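Local coordinates for protein ygiW (Escherichia coli, PDB 1NNX) that is of unknown function but belongs to the bacterial OB-fold (BOF) family and probably works in the periplasm, at residues Trp39-Gly44 against Thr83-Gly88. Residues are numbered along the deposited sequence; the frame is centred on the assembly and turned at random.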
ATOM      1  N   TRP A  39      -9.700  -2.866  -3.011  1.00 14.22           N
ATOM      2  CA  TRP A  39      -8.695  -3.688  -2.336  1.00 13.03           C
ATOM      3  C   TRP A  39      -7.565  -4.040  -3.294  1.00 12.82           C
ATOM      4  O   TRP A  39      -7.822  -4.500  -4.454  1.00 15.07           O
ATOM      5  CB  TRP A  39      -9.346  -4.967  -1.829  1.00 14.36           C
ATOM      6  CG  TRP A  39      -8.418  -5.821  -1.080  1.00 16.41           C
ATOM      7  CD1 TRP A  39      -7.770  -6.913  -1.541  1.00 17.77           C
ATOM      8  CD2 TRP A  39      -8.066  -5.682   0.298  1.00 16.75           C
ATOM      9  NE1 TRP A  39      -7.018  -7.463  -0.538  1.00 22.11           N
ATOM     10  CE2 TRP A  39      -7.178  -6.732   0.603  1.00 20.71           C
ATOM     11  CE3 TRP A  39      -8.415  -4.772   1.310  1.00 16.92           C
ATOM     12  CZ2 TRP A  39      -6.632  -6.917   1.895  1.00 17.54           C
ATOM     13  CZ3 TRP A  39      -7.850  -4.957   2.629  1.00 21.51           C
ATOM     14  CH2 TRP A  39      -6.976  -6.024   2.876  1.00 18.34           C
ATOM     15  N   VAL A  40      -6.328  -3.830  -2.868  1.00 11.73           N
ATOM     16  CA  VAL A  40      -5.145  -4.134  -3.697  1.00 11.40           C
ATOM     17  C   VAL A  40      -4.045  -4.787  -2.873  1.00 12.33           C
ATOM     18  O   VAL A  40      -3.976  -4.614  -1.647  1.00 13.24           O
ATOM     19  CB  VAL A  40      -4.239  -2.802  -4.067  0.75 17.52           C
ATOM     20  CG1 VAL A  40      -4.342  -1.698  -3.072  0.75 14.87           C
ATOM     21  CG2 VAL A  40      -2.647  -3.075  -3.858  0.75 33.77           C
ATOM     22  N   THR A  41      -3.147  -5.483  -3.530  1.00 13.35           N
ATOM     23  CA  THR A  41      -1.958  -6.051  -2.992  1.00 12.17           C
ATOM     24  C   THR A  41      -0.831  -5.493  -3.864  1.00 14.59           C
ATOM     25  O   THR A  41      -0.900  -5.519  -5.105  1.00 13.02           O
ATOM     26  CB  THR A  41      -1.930  -7.595  -3.095  1.00 14.27           C
ATOM     27  OG1 THR A  41      -3.050  -8.178  -2.398  1.00 17.95           O
ATOM     28  CG2 THR A  41      -0.618  -8.115  -2.583  1.00 17.09           C
ATOM     29  N   LEU A  42       0.213  -4.945  -3.265  1.00 11.85           N
ATOM     30  CA  LEU A  42       1.383  -4.398  -3.956  1.00 10.68           C
ATOM     31  C   LEU A  42       2.649  -4.990  -3.379  1.00 12.34           C
ATOM     32  O   LEU A  42       2.672  -5.418  -2.185  1.00 12.89           O
ATOM     33  CB  LEU A  42       1.431  -2.850  -3.782  1.00 13.32           C
ATOM     34  CG  LEU A  42       0.161  -2.132  -4.214  1.00 15.99           C
ATOM     35  CD1 LEU A  42       0.314  -0.650  -3.732  1.00 26.82           C
ATOM     36  CD2 LEU A  42      -0.080  -2.216  -5.650  1.00 24.85           C
ATOM     37  N   ARG A  43       3.719  -5.006  -4.156  1.00 11.65           N
ATOM     38  CA  ARG A  43       4.979  -5.464  -3.667  1.00 10.49           C
ATOM     39  C   ARG A  43       6.043  -4.456  -4.020  1.00 14.07           C
ATOM     40  O   ARG A  43       6.056  -3.926  -5.144  1.00 16.38           O
ATOM     41  CB  ARG A  43       5.357  -6.844  -4.246  1.00 13.45           C
ATOM     42  CG  ARG A  43       4.601  -7.953  -3.555  0.80 14.04           C
ATOM     43  CD  ARG A  43       5.042  -9.360  -4.113  0.80 15.85           C
ATOM     44  NE  ARG A  43       4.513 -10.444  -3.298  0.80 21.18           N
ATOM     45  CZ  ARG A  43       5.185 -11.567  -3.064  0.80 24.38           C
ATOM     46  NH1 ARG A  43       6.399 -11.719  -3.575  0.80 28.56           N
ATOM     47  NH2 ARG A  43       4.635 -12.545  -2.365  0.80 29.55           N
ATOM     48  N   GLY A  44       6.916  -4.131  -3.069  1.00 12.24           N
ATOM     49  CA  GLY A  44       7.922  -3.141  -3.351  1.00 13.03           C
ATOM     50  C   GLY A  44       8.661  -2.817  -2.094  1.00 12.36           C
ATOM     51  O   GLY A  44       8.885  -3.682  -1.258  1.00 14.24           O
ATOM     52  N   THR A  83      12.127  -6.193   0.585  1.00 17.07           N
ATOM     53  CA  THR A  83      10.951  -6.235  -0.273  1.00 16.78           C
ATOM     54  C   THR A  83       9.817  -6.583   0.657  1.00 14.78           C
ATOM     55  O   THR A  83       9.904  -7.485   1.520  1.00 15.45           O
ATOM     56  CB  THR A  83      11.032  -7.325  -1.325  1.00 18.77           C
ATOM     57  OG1 THR A  83      12.178  -7.088  -2.135  1.00 24.42           O
ATOM     58  CG2 THR A  83       9.719  -7.352  -2.149  1.00 19.04           C
ATOM     59  N   VAL A  84       8.724  -5.849   0.515  1.00 12.59           N
ATOM     60  CA  VAL A  84       7.528  -6.113   1.337  1.00 13.38           C
ATOM     61  C   VAL A  84       6.281  -6.230   0.508  1.00 12.08           C
ATOM     62  O   VAL A  84       6.206  -5.713  -0.665  1.00 12.83           O
ATOM     63  CB  VAL A  84       7.223  -4.981   2.406  1.00 15.16           C
ATOM     64  CG1 VAL A  84       8.358  -4.932   3.440  1.00 18.17           C
ATOM     65  CG2 VAL A  84       7.018  -3.639   1.727  1.00 15.68           C
ATOM     66  N   GLU A  85       5.339  -6.984   1.025  1.00 11.86           N
ATOM     67  CA  GLU A  85       4.068  -7.082   0.385  1.00 12.81           C
ATOM     68  C   GLU A  85       3.051  -6.301   1.277  1.00 12.26           C
ATOM     69  O   GLU A  85       2.977  -6.538   2.504  1.00 14.28           O
ATOM     70  CB  GLU A  85       3.497  -8.483   0.122  0.80 13.17           C
ATOM     71  CG  GLU A  85       2.104  -8.551  -0.545  0.80 14.98           C
ATOM     72  CD  GLU A  85       1.632  -9.981  -0.739  0.80 28.18           C
ATOM     73  OE1 GLU A  85       2.070 -10.582  -1.743  0.80 27.35           O
ATOM     74  OE2 GLU A  85       0.865 -10.471   0.127  0.80 31.52           O
ATOM     75  N   ILE A  86       2.265  -5.407   0.708  1.00 11.91           N
ATOM     76  CA  ILE A  86       1.237  -4.693   1.447  1.00 11.04           C
ATOM     77  C   ILE A  86      -0.115  -4.986   0.856  1.00 13.18           C
ATOM     78  O   ILE A  86      -0.236  -5.225  -0.354  1.00 12.85           O
ATOM     79  CB  ILE A  86       1.448  -3.165   1.496  1.00 11.69           C
ATOM     80  CG1 ILE A  86       1.533  -2.545   0.074  1.00 15.82           C
ATOM     81  CG2 ILE A  86       2.741  -2.861   2.329  1.00 17.08           C
ATOM     82  CD1 ILE A  86       1.702  -1.027   0.051  1.00 18.97           C
ATOM     83  N   GLN A  87      -1.129  -5.048   1.701  1.00 11.84           N
ATOM     84  CA  GLN A  87      -2.505  -5.247   1.292  1.00 13.00           C
ATOM     85  C   GLN A  87      -3.324  -4.169   1.972  1.00 13.61           C
ATOM     86  O   GLN A  87      -3.103  -3.881   3.166  1.00 13.35           O
ATOM     87  CB  GLN A  87      -3.040  -6.638   1.675  1.00 15.52           C
ATOM     88  CG  GLN A  87      -2.228  -7.766   1.045  1.00 19.40           C
ATOM     89  CD  GLN A  87      -2.819  -9.161   1.280  1.00 28.41           C
ATOM     90  OE1 GLN A  87      -2.119 -10.171   1.119  1.00 36.93           O
ATOM     91  NE2 GLN A  87      -4.077  -9.223   1.636  1.00 34.39           N
ATOM     92  N   GLY A  88      -4.266  -3.586   1.256  1.00 11.52           N
ATOM     93  CA  GLY A  88      -5.119  -2.552   1.828  1.00 11.24           C
ATOM     94  C   GLY A  88      -5.997  -1.967   0.767  1.00 13.54           C
ATOM     95  O   GLY A  88      -6.127  -2.549  -0.319  1.00 14.78           O
TER
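Val-40, Leu-42 and Gly-44 each exchange two backbone hydrogen bonds with Gly-88, Ile-86 and Val-84 respectively, among them Val-40 N to Gly-88 O at 2.9 Å and Val-84 N to Gly-44 O at 2.8 Å. Between these antiparallel hydrogen-bonded pairs lie the non-hydrogen-bonded pairs Thr-41 with Gln-87 and Arg-43 with Glu-85, whose side chains share one face. There, in one of the two conformers modelled for each residue, Arg-43 grips Glu-85 side-on: NE (2.9 Å) and NH2 (3.3 Å) both reach OE1, which sits almost in the guanidinium plane, while the carboxylate is turned 52° from it. The NE bond is the straighter, at 161°. With chi1 at 179° the Glu-85 chain runs extended, and its CG comes within 3.4 Å of Thr-41 CG2. At the far end the Trp-39 indole lies over Gly-88, whose CA makes a CH-pi contact 4.1 Å from the centroid of the six-membered ring.

On the sheet face away from Arg-43 and Glu-85, Leu-42 CB meets Ile-86 CG1 at 3.9 Å, and strand 54-59 supplies Phe-57 against both residues. Strand 96-106 pairs with the other edge of 84-93 through Glu-85 and Gln-87, and brings Ile-99 onto Leu-42 and Ile-104 onto Ile-86. Strands 38-51 and 84-93 thus join as when an OB-fold barrel closes. The chemistry divides by face: an apolar layer inward, and a charged pair that probably adds to the pairing, though its grip on one oxygen would fix the carboxylate's rotation only loosely.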